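PDB 3PYI: spindle assembly abnormal protein 6 from Caenorhabditis elegans, which serves as the central scaffold of centrioles, its globular N-terminal domain linking homodimers into the ring that sets the nine-fold symmetry. Local coordinates for residues 49-54 against 88-93; 69-74 against 162-167; 133-138 against 146-151. The protein carries 1 engineered substitution. All blocks are in the same frame, centred on the assembly; numbering follows the deposited sequence. Where two conformers were deposited one is given.

Contact 1: 49-54 against 88-93; sequences GEKELK and DFDAFP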
loop_
_atom_site.group_PDB
_atom_site.type_symbol
_atom_site.label_atom_id
_atom_site.label_comp_id
_atom_site.label_asym_id
_atom_site.label_seq_id
_atom_site.Cartn_x
_atom_site.Cartn_y
_atom_site.Cartn_z
ATOM N N GLY A 49 3.341 8.666 -32.730
ATOM C CA GLY A 49 4.528 7.831 -32.844
ATOM C C GLY A 49 5.089 7.359 -31.502
ATOM O O GLY A 49 6.026 6.567 -31.445
ATOM N N GLU A 50 4.506 7.834 -30.411
ATOM C CA GLU A 50 5.010 7.503 -29.072
ATOM C C GLU A 50 4.660 6.089 -28.646
ATOM O O GLU A 50 3.667 5.515 -29.099
ATOM C CB GLU A 50 4.451 8.468 -28.027
ATOM C CG GLU A 50 5.000 9.881 -28.143
ATOM C CD GLU A 50 4.697 10.723 -26.919
ATOM O OE1 GLU A 50 3.988 10.222 -26.013
ATOM O OE2 GLU A 50 5.170 11.880 -26.863
ATOM N N LYS A 51 5.476 5.540 -27.758
ATOM C CA LYS A 51 5.247 4.219 -27.214
ATOM C C LYS A 51 4.016 4.201 -26.293
ATOM O O LYS A 51 3.832 5.093 -25.461
ATOM C CB LYS A 51 6.475 3.753 -26.440
ATOM C CG LYS A 51 6.328 2.386 -25.781
ATOM C CD LYS A 51 7.551 2.102 -24.921
ATOM C CE LYS A 51 7.523 0.706 -24.358
ATOM N NZ LYS A 51 8.760 0.411 -23.585
ATOM N N GLU A 52 3.183 3.177 -26.458
ATOM C CA GLU A 52 2.003 2.985 -25.618
ATOM C C GLU A 52 1.999 1.591 -25.051
ATOM O O GLU A 52 2.388 0.630 -25.714
ATOM C CB GLU A 52 0.711 3.157 -26.421
ATOM C CG GLU A 52 0.284 4.592 -26.615
ATOM C CD GLU A 52 -0.911 4.717 -27.539
ATOM O OE1 GLU A 52 -1.206 3.751 -28.285
ATOM O OE2 GLU A 52 -1.551 5.788 -27.529
ATOM N N LEU A 53 1.521 1.488 -23.821
ATOM C CA LEU A 53 1.355 0.216 -23.162
ATOM C C LEU A 53 -0.149 -0.078 -23.111
ATOM O O LEU A 53 -0.922 0.720 -22.584
ATOM C CB LEU A 53 1.912 0.337 -21.747
ATOM C CG LEU A 53 2.407 -0.901 -21.018
ATOM C CD1 LEU A 53 3.365 -1.667 -21.909
ATOM C CD2 LEU A 53 3.082 -0.472 -19.714
ATOM N N LYS A 54 -0.571 -1.207 -23.665
ATOM C CA LYS A 54 -1.999 -1.533 -23.690
ATOM C C LYS A 54 -2.332 -2.711 -22.779
ATOM O O LYS A 54 -1.715 -3.779 -22.869
ATOM C CB LYS A 54 -2.488 -1.817 -25.119
ATOM C CG LYS A 54 -4.014 -1.947 -25.233
ATOM C CD LYS A 54 -4.469 -2.103 -26.679
ATOM C CE LYS A 54 -5.972 -1.875 -26.832
ATOM N NZ LYS A 54 -6.393 -1.871 -28.270
ATOM N N ASP A 88 10.347 3.043 -13.694
ATOM C CA ASP A 88 10.001 3.955 -14.769
ATOM C C ASP A 88 9.071 3.272 -15.761
ATOM O O ASP A 88 8.859 2.056 -15.698
ATOM C CB ASP A 88 11.275 4.491 -15.460
ATOM C CG ASP A 88 12.173 3.377 -15.968
ATOM O OD1 ASP A 88 11.656 2.449 -16.627
ATOM O OD2 ASP A 88 13.394 3.422 -15.699
ATOM N N PHE A 89 8.531 4.062 -16.683
ATOM C CA PHE A 89 7.568 3.576 -17.666
ATOM C C PHE A 89 8.089 2.363 -18.434
ATOM O O PHE A 89 7.369 1.380 -18.625
ATOM C CB PHE A 89 7.211 4.715 -18.621
ATOM C CG PHE A 89 6.209 4.347 -19.676
ATOM C CD1 PHE A 89 4.990 3.765 -19.336
ATOM C CD2 PHE A 89 6.469 4.617 -21.011
ATOM C CE1 PHE A 89 4.055 3.439 -20.318
ATOM C CE2 PHE A 89 5.546 4.300 -22.000
ATOM C CZ PHE A 89 4.331 3.707 -21.651
ATOM N N ASP A 90 9.347 2.421 -18.859
ATOM C CA ASP A 90 9.897 1.335 -19.659
ATOM C C ASP A 90 10.093 0.052 -18.856
ATOM O O ASP A 90 9.950 -1.035 -19.400
ATOM C CB ASP A 90 11.195 1.751 -20.349
ATOM C CG ASP A 90 10.963 2.712 -21.505
ATOM O OD1 ASP A 90 10.083 2.451 -22.350
ATOM O OD2 ASP A 90 11.675 3.734 -21.574
ATOM N N ALA A 91 10.395 0.171 -17.568
ATOM C CA ALA A 91 10.581 -1.014 -16.733
ATOM C C ALA A 91 9.255 -1.611 -16.212
ATOM O O ALA A 91 9.177 -2.806 -15.930
ATOM C CB ALA A 91 11.536 -0.697 -15.566
ATOM N N PHE A 92 8.234 -0.767 -16.083
ATOM C CA PHE A 92 6.961 -1.139 -15.453
ATOM C C PHE A 92 6.429 -2.504 -15.916
ATOM O O PHE A 92 6.262 -3.404 -15.106
ATOM C CB PHE A 92 5.933 -0.007 -15.652
ATOM C CG PHE A 92 4.541 -0.288 -15.087
ATOM C CD1 PHE A 92 4.324 -0.443 -13.713
ATOM C CD2 PHE A 92 3.440 -0.309 -15.935
ATOM C CE1 PHE A 92 3.042 -0.651 -13.224
ATOM C CE2 PHE A 92 2.162 -0.528 -15.447
ATOM C CZ PHE A 92 1.960 -0.700 -14.092
ATOM N N PRO A 93 6.199 -2.674 -17.228
ATOM C CA PRO A 93 5.631 -3.938 -17.707
ATOM C C PRO A 93 6.543 -5.140 -17.472
ATOM O O PRO A 93 6.075 -6.220 -17.147
ATOM C CB PRO A 93 5.447 -3.693 -19.213
ATOM C CG PRO A 93 6.435 -2.635 -19.547
ATOM C CD PRO A 93 6.509 -1.749 -18.331
HETATM O O HOH W 1 9.060 -1.675 -21.825
#

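Contact 2: 69-74 against 162-167; sequences ETLNNE and FSIKLH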
loop_
_atom_site.group_PDB
_atom_site.type_symbol
_atom_site.label_atom_id
_atom_site.label_comp_id
_atom_site.label_asym_id
_atom_site.label_seq_id
_atom_site.Cartn_x
_atom_site.Cartn_y
_atom_site.Cartn_z
ATOM N N GLU A 69 -7.209 -0.412 -21.600
ATOM C CA GLU A 69 -6.695 0.933 -21.417
ATOM C C GLU A 69 -5.323 0.997 -22.049
ATOM O O GLU A 69 -4.574 0.009 -22.058
ATOM C CB GLU A 69 -6.598 1.287 -19.925
ATOM C CG GLU A 69 -5.898 2.631 -19.622
ATOM C CD GLU A 69 -6.593 3.833 -20.257
ATOM O OE1 GLU A 69 -6.977 3.763 -21.448
ATOM O OE2 GLU A 69 -6.743 4.860 -19.562
ATOM N N THR A 70 -4.996 2.154 -22.605
ATOM C CA THR A 70 -3.655 2.368 -23.116
ATOM C C THR A 70 -2.985 3.466 -22.308
ATOM O O THR A 70 -3.550 4.542 -22.085
ATOM C CB THR A 70 -3.631 2.730 -24.620
ATOM O OG1 THR A 70 -4.116 4.065 -24.804
ATOM C CG2 THR A 70 -4.483 1.753 -25.424
ATOM N N LEU A 71 -1.780 3.166 -21.840
ATOM C CA LEU A 71 -0.972 4.122 -21.099
ATOM C C LEU A 71 0.221 4.612 -21.917
ATOM O O LEU A 71 1.016 3.804 -22.398
ATOM C CB LEU A 71 -0.405 3.451 -19.859
ATOM C CG LEU A 71 -1.332 2.939 -18.776
ATOM C CD1 LEU A 71 -0.483 2.272 -17.726
ATOM C CD2 LEU A 71 -2.124 4.080 -18.181
ATOM N N ASN A 72 0.370 5.925 -22.044
ATOM C CA ASN A 72 1.630 6.465 -22.558
ATOM C C ASN A 72 2.483 6.962 -21.386
ATOM O O ASN A 72 2.079 6.861 -20.221
ATOM C CB ASN A 72 1.391 7.567 -23.589
ATOM C CG ASN A 72 0.738 8.789 -22.990
ATOM O OD1 ASN A 72 0.579 8.897 -21.774
ATOM N ND2 ASN A 72 0.365 9.730 -23.844
ATOM N N ASN A 73 3.662 7.492 -21.680
ATOM C CA ASN A 73 4.570 7.908 -20.619
ATOM C C ASN A 73 3.933 8.883 -19.640
ATOM O O ASN A 73 4.108 8.757 -18.428
ATOM C CB ASN A 73 5.874 8.471 -21.183
ATOM C CG ASN A 73 6.897 8.749 -20.099
ATOM O OD1 ASN A 73 7.462 7.825 -19.505
ATOM N ND2 ASN A 73 7.132 10.028 -19.823
ATOM N N GLU A 74 3.169 9.836 -20.165
ATOM C CA GLU A 74 2.506 10.837 -19.328
ATOM C C GLU A 74 1.421 10.237 -18.434
ATOM O O GLU A 74 1.353 10.536 -17.241
ATOM C CB GLU A 74 1.901 11.950 -20.189
ATOM C CG GLU A 74 2.925 12.763 -20.968
ATOM C CD GLU A 74 3.529 11.997 -22.132
ATOM O OE1 GLU A 74 2.923 10.983 -22.564
ATOM O OE2 GLU A 74 4.608 12.417 -22.615
ATOM N N PHE A 162 -1.365 -1.167 -7.360
ATOM C CA PHE A 162 -1.923 -0.121 -8.201
ATOM C C PHE A 162 -3.293 -0.534 -8.712
ATOM O O PHE A 162 -3.686 -1.694 -8.597
ATOM C CB PHE A 162 -0.974 0.222 -9.378
ATOM C CG PHE A 162 -0.819 -0.890 -10.385
ATOM C CD1 PHE A 162 0.305 -1.692 -10.381
ATOM C CD2 PHE A 162 -1.803 -1.139 -11.327
ATOM C CE1 PHE A 162 0.445 -2.724 -11.293
ATOM C CE2 PHE A 162 -1.668 -2.171 -12.240
ATOM C CZ PHE A 162 -0.547 -2.964 -12.227
ATOM N N SER A 163 -4.031 0.434 -9.244
ATOM C CA SER A 163 -5.246 0.128 -9.982
ATOM C C SER A 163 -5.254 0.927 -11.273
ATOM O O SER A 163 -4.839 2.090 -11.304
ATOM C CB SER A 163 -6.491 0.451 -9.158
ATOM O OG SER A 163 -6.552 1.834 -8.888
ATOM N N ILE A 164 -5.689 0.287 -12.349
ATOM C CA ILE A 164 -5.849 0.961 -13.633
ATOM C C ILE A 164 -7.318 0.889 -14.040
ATOM O O ILE A 164 -7.916 -0.183 -14.036
ATOM C CB ILE A 164 -4.962 0.332 -14.723
ATOM C CG1 ILE A 164 -3.488 0.362 -14.301
ATOM C CG2 ILE A 164 -5.115 1.087 -16.056
ATOM C CD1 ILE A 164 -2.562 -0.372 -15.262
ATOM N N LYS A 165 -7.901 2.037 -14.354
ATOM C CA LYS A 165 -9.253 2.078 -14.854
ATOM C C LYS A 165 -9.262 1.669 -16.327
ATOM O O LYS A 165 -8.685 2.345 -17.169
ATOM C CB LYS A 165 -9.832 3.482 -14.699
ATOM C CG LYS A 165 -11.341 3.548 -14.927
ATOM C CD LYS A 165 -11.840 4.983 -14.877
ATOM C CE LYS A 165 -13.355 5.054 -14.994
ATOM N NZ LYS A 165 -13.849 6.461 -15.084
ATOM N N LEU A 166 -9.893 0.539 -16.625
ATOM C CA LEU A 166 -10.066 0.103 -18.009
ATOM C C LEU A 166 -11.479 0.458 -18.474
ATOM O O LEU A 166 -12.410 0.487 -17.672
ATOM C CB LEU A 166 -9.861 -1.410 -18.128
ATOM C CG LEU A 166 -8.669 -2.008 -17.387
ATOM C CD1 LEU A 166 -8.690 -3.523 -17.489
ATOM C CD2 LEU A 166 -7.364 -1.446 -17.933
ATOM N N HIS A 167 -11.638 0.729 -19.766
ATOM C CA HIS A 167 -12.953 1.067 -20.306
ATOM C C HIS A 167 -13.458 -0.015 -21.257
ATOM O O HIS A 167 -12.666 -0.730 -21.883
ATOM C CB HIS A 167 -12.933 2.426 -21.017
ATOM C CG HIS A 167 -11.929 2.513 -22.123
ATOM N ND1 HIS A 167 -10.624 2.914 -21.917
ATOM C CD2 HIS A 167 -12.038 2.247 -23.445
ATOM C CE1 HIS A 167 -9.973 2.893 -23.067
ATOM N NE2 HIS A 167 -10.807 2.490 -24.010
#

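Contact 3: 133-138 against 146-151; sequences TEINII and CSFELF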
loop_
_atom_site.group_PDB
_atom_site.type_symbol
_atom_site.label_atom_id
_atom_site.label_comp_id
_atom_site.label_asym_id
_atom_site.label_seq_id
_atom_site.Cartn_x
_atom_site.Cartn_y
_atom_site.Cartn_z
ATOM N N THR A 133 0.671 -12.869 -5.318
ATOM C CA THR A 133 -0.025 -11.733 -5.908
ATOM C C THR A 133 -1.506 -12.040 -6.079
ATOM O O THR A 133 -1.885 -13.183 -6.319
ATOM C CB THR A 133 0.573 -11.404 -7.293
ATOM O OG1 THR A 133 1.967 -11.110 -7.157
ATOM C CG2 THR A 133 -0.122 -10.212 -7.925
ATOM N N GLU A 134 -2.344 -11.022 -5.948
ATOM C CA GLU A 134 -3.779 -11.207 -6.123
ATOM C C GLU A 134 -4.274 -10.138 -7.065
ATOM O O GLU A 134 -3.786 -9.003 -7.061
ATOM C CB GLU A 134 -4.542 -11.107 -4.796
ATOM C CG GLU A 134 -4.328 -12.257 -3.822
ATOM C CD GLU A 134 -4.946 -11.980 -2.454
ATOM O OE1 GLU A 134 -4.421 -11.111 -1.725
ATOM O OE2 GLU A 134 -5.958 -12.626 -2.110
ATOM N N ILE A 135 -5.247 -10.509 -7.879
ATOM C CA ILE A 135 -5.839 -9.593 -8.832
ATOM C C ILE A 135 -7.307 -9.382 -8.513
ATOM O O ILE A 135 -8.066 -10.328 -8.314
ATOM C CB ILE A 135 -5.709 -10.136 -10.255
ATOM C CG1 ILE A 135 -4.231 -10.305 -10.612
ATOM C CG2 ILE A 135 -6.407 -9.215 -11.256
ATOM C CD1 ILE A 135 -4.011 -11.047 -11.896
ATOM N N ASN A 136 -7.681 -8.120 -8.448
ATOM C CA ASN A 136 -9.075 -7.765 -8.259
ATOM C C ASN A 136 -9.570 -6.986 -9.453
ATOM O O ASN A 136 -8.894 -6.104 -9.978
ATOM C CB ASN A 136 -9.299 -6.949 -6.984
ATOM C CG ASN A 136 -9.514 -7.815 -5.762
ATOM O OD1 ASN A 136 -9.351 -9.033 -5.805
ATOM N ND2 ASN A 136 -9.866 -7.181 -4.652
ATOM N N ILE A 137 -10.757 -7.345 -9.909
ATOM C CA ILE A 137 -11.392 -6.606 -10.983
ATOM C C ILE A 137 -12.725 -6.095 -10.493
ATOM O O ILE A 137 -13.578 -6.864 -10.069
ATOM C CB ILE A 137 -11.570 -7.442 -12.241
ATOM C CG1 ILE A 137 -10.193 -7.739 -12.851
ATOM C CG2 ILE A 137 -12.418 -6.677 -13.255
ATOM C CD1 ILE A 137 -10.237 -8.722 -13.993
ATOM N N ILE A 138 -12.906 -4.786 -10.531
ATOM C CA ILE A 138 -14.142 -4.210 -10.020
ATOM C C ILE A 138 -14.950 -3.580 -11.143
ATOM O O ILE A 138 -14.490 -2.638 -11.791
ATOM C CB ILE A 138 -13.852 -3.150 -8.946
ATOM C CG1 ILE A 138 -12.839 -3.699 -7.932
ATOM C CG2 ILE A 138 -15.152 -2.726 -8.271
ATOM C CD1 ILE A 138 -12.317 -2.669 -6.950
ATOM N N CYS A 146 -14.117 -0.889 -15.663
ATOM C CA CYS A 146 -13.684 -1.735 -14.573
ATOM C C CYS A 146 -12.289 -1.334 -14.112
ATOM O O CYS A 146 -11.443 -0.915 -14.898
ATOM C CB CYS A 146 -13.733 -3.216 -14.948
ATOM S SG CYS A 146 -12.327 -3.794 -15.874
ATOM N N SER A 147 -12.072 -1.456 -12.814
ATOM C CA SER A 147 -10.782 -1.169 -12.213
ATOM C C SER A 147 -9.989 -2.470 -12.138
ATOM O O SER A 147 -10.448 -3.456 -11.571
ATOM C CB SER A 147 -10.999 -0.579 -10.817
ATOM O OG SER A 147 -9.766 -0.358 -10.153
ATOM N N PHE A 148 -8.821 -2.487 -12.757
ATOM C CA PHE A 148 -7.955 -3.651 -12.697
ATOM C C PHE A 148 -6.942 -3.393 -11.587
ATOM O O PHE A 148 -6.118 -2.483 -11.709
ATOM C CB PHE A 148 -7.218 -3.806 -14.029
ATOM C CG PHE A 148 -6.176 -4.877 -14.018
ATOM C CD1 PHE A 148 -6.511 -6.185 -14.291
ATOM C CD2 PHE A 148 -4.857 -4.578 -13.734
ATOM C CE1 PHE A 148 -5.554 -7.178 -14.282
ATOM C CE2 PHE A 148 -3.897 -5.573 -13.727
ATOM C CZ PHE A 148 -4.254 -6.877 -13.994
ATOM N N GLU A 149 -6.998 -4.183 -10.518
ATOM C CA GLU A 149 -6.166 -3.929 -9.333
ATOM C C GLU A 149 -5.210 -5.062 -9.011
ATOM O O GLU A 149 -5.578 -6.220 -9.061
ATOM C CB GLU A 149 -7.046 -3.648 -8.124
ATOM C CG GLU A 149 -8.090 -2.583 -8.398
ATOM C CD GLU A 149 -8.773 -2.091 -7.149
ATOM O OE1 GLU A 149 -8.905 -2.881 -6.191
ATOM O OE2 GLU A 149 -9.194 -0.913 -7.135
ATOM N N LEU A 150 -3.972 -4.712 -8.686
ATOM C CA LEU A 150 -2.973 -5.708 -8.340
ATOM C C LEU A 150 -2.608 -5.573 -6.849
ATOM O O LEU A 150 -2.416 -4.468 -6.363
ATOM C CB LEU A 150 -1.738 -5.485 -9.212
ATOM C CG LEU A 150 -0.814 -6.676 -9.430
ATOM C CD1 LEU A 150 -1.615 -7.869 -9.925
ATOM C CD2 LEU A 150 0.258 -6.303 -10.438
ATOM N N PHE A 151 -2.502 -6.699 -6.147
ATOM C CA PHE A 151 -2.246 -6.708 -4.707
ATOM C C PHE A 151 -1.078 -7.612 -4.379
ATOM O O PHE A 151 -0.896 -8.651 -5.009
ATOM C CB PHE A 151 -3.452 -7.251 -3.935
ATOM C CG PHE A 151 -4.636 -6.327 -3.903
ATOM C CD1 PHE A 151 -5.545 -6.313 -4.953
ATOM C CD2 PHE A 151 -4.860 -5.495 -2.813
ATOM C CE1 PHE A 151 -6.647 -5.461 -4.927
ATOM C CE2 PHE A 151 -5.965 -4.656 -2.768
ATOM C CZ PHE A 151 -6.863 -4.636 -3.837
#

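Contact 1: 49-54 against 88-93
Lys51, the first strand residue of 49-54, runs past the Phe89 ring and meets Asp90 with its NZ, a worked example of how a lysine can pack with its stem and pair with its tip. Its CG stands anti to the backbone N (chi1 178°), and the fully extended chain carries NZ to 2.7 Å from OD1 of Asp90, a salt bridge. The ammonium group comes to the carboxylate oxygen on its anti side, 17° out of the carboxylate plane. A water adds a second link, accepting from Lys51 NZ and donating to the backbone O of Asp90, so the one nitrogen holds the Asp90 side chain directly and its carbonyl through the water. Nearer the strand, CD of the lysine lies 4.2 Å from CE2 of Phe89, the two side chains sliding past each other in opposite directions. The carbonyl O of Lys51 meets the same ring at its edge, 3.9 Å from CE2.

Glu52 points away from 88-93, and Gln43 and Asn45 hydrogen-bond its carboxylate. Leu53 then turns back and is the apolar centre of the contact: its CB is 4.0 Å from CE1 of Phe89, and its two methyls divide the remaining work. CD2 reaches the edge of the Phe92 ring in plane, 3.8 Å from CD2 of that phenylalanine, while CD1 and CD2 together rest on the Pro93 ring.

The turn is stiffened from within by Asp88, whose OD1 accepts from the backbone N of Ala91 at 2.8 Å. This Asx motif precedes helix 92-100, whose first turn packs on strand 51-58 through Leu53: a helix packed on a beta-sheet, as in the alpha-beta head domain of SAS-6.

Contact 2: 69-74 against 162-167
Glu69 lies against Ile164, Lys165 and Leu166 where two neighbouring strands of the SAS-6 head domain splay apart. Strands 66-71 and 160-168 belong to the beta-sandwich of this XRCC4-like head domain, yet the short segments have 130° between their directions and a closest axis approach of 7.0 Å. The junction illustrates how side chains can join two splayed strands; here the two segments meet through side chains rather than backbone bonds.

The apolar contacts use the stem of the glutamate and the leucine beyond it. CB of Glu69 lies 3.5 Å from CD2 of Leu166 and 3.6 Å from the carbonyl O of Lys165, and its CG lies 4.0 Å from CG2 of Ile164. Further along, Leu71 and Ile164 reach toward each other tip to tip, their CD1 methyls 4.2 Å apart. Leu71 is also packed on Phe55 and Leu166 on Ile57, so both strands share the layer of side chains presented by strand 51-58.

The polar contacts turn on the shape of the glutamate. With CG anti to the backbone N (chi1 173°) and a bend at chi2, the chain folds back over its own strand, and OE1 accepts from the backbone N of Thr70 at 2.8 Å, met on the anti side, well out of the carboxylate plane. OE2 makes a salt bridge with Lys75 of the following helix, whose NZ also donates to the carbonyl of Thr70. An alanine here would remove the carboxylate, is likely to leave Lys75 without its charged mate, and would probably open a gap beside Ile164.

His167 completes the contact at the edge of its imidazole: OE1 of Glu69 lies in the ring plane 3.5 Å from CE1, with the carboxylate turned 82° against the ring.

Contact 3: 133-138 against 146-151
Glu134 and Phe151 open a ladder of backbone bonds that is repeated at Asn136 with Glu149 and at Ile138 with Ser147. In each of these hydrogen-bonded pairs both N-H groups are used, giving six bonds across the two segments. The pair at Asn136 is typical: its N donates to Glu149 O at 2.9 Å, and its O accepts from Glu149 N at 2.8 Å. Between the pairs, the CA-H groups of Ile135 and Ile137 point at the carbonyl oxygens of Glu149 and Ser147, so those oxygens receive a weaker contact beside the N-H bond.

The two strands are the arms of an antiparallel beta hairpin, with axes 4.7 Å apart and directions 170° from each other; both arms have a further neighbour, strand 7-23 beside 133-139 and strand 160-168 beside 145-152. How such a hairpin serves two environments at once is seen in its side chains.

On the face of Ile135, Ile137, Phe148 and Leu150 the contacts are apolar and largely buried, with Thr133 joining at the border. Leu150 CG lies anti to the backbone N (chi1 -157°), which sends CD1 between neighbours, 3.6 Å from CG1 of Ile135 and a tight 3.4 Å from CG2 of Thr133. CG2 of Ile135 comes obliquely to the Phe148 ring, 3.7 Å from CE1, while CG2 of Ile137 meets SG of Cys146. Ile57 of strand 51-58 packs against Ile137, Cys146 and Phe148.

The other face mixes polar and apolar groups. Glu149 extends past Ile138, whose CD1 rests 3.5 Å from OE1, and its OE2 accepts from OG of Ser147. Next along, Phe151 lays its ring beside Asn136, with CE1 3.7 Å from CB of the asparagine, and turns its edge to the carbonyl O of Glu134.

Overall arrangement
The three contacts run through one sheet, from the strands near helix 92-100 to the hairpin. Contact 1 and contact 2, with centres 10 Å apart, share the neighbouring strands 51-58 and 66-71: Leu53 O lies 2.7 Å from Leu71 N, and Phe89 packs on Asn73. Contact 2 leads on to contact 3, 13 Å away between centres, where Ile164 O is 2.8 Å from Phe148 N. Along the chain contact 3 is nested inside the loop closed by contact 2, whereas contacts 1 and 2 interleave. Contacts 1 and 3, 20 Å apart between centres, do not touch. Phe92 and Phe162, edge-to-face, join contacts 1 and 2 again, and both rings pack on Ile156 of the second subunit.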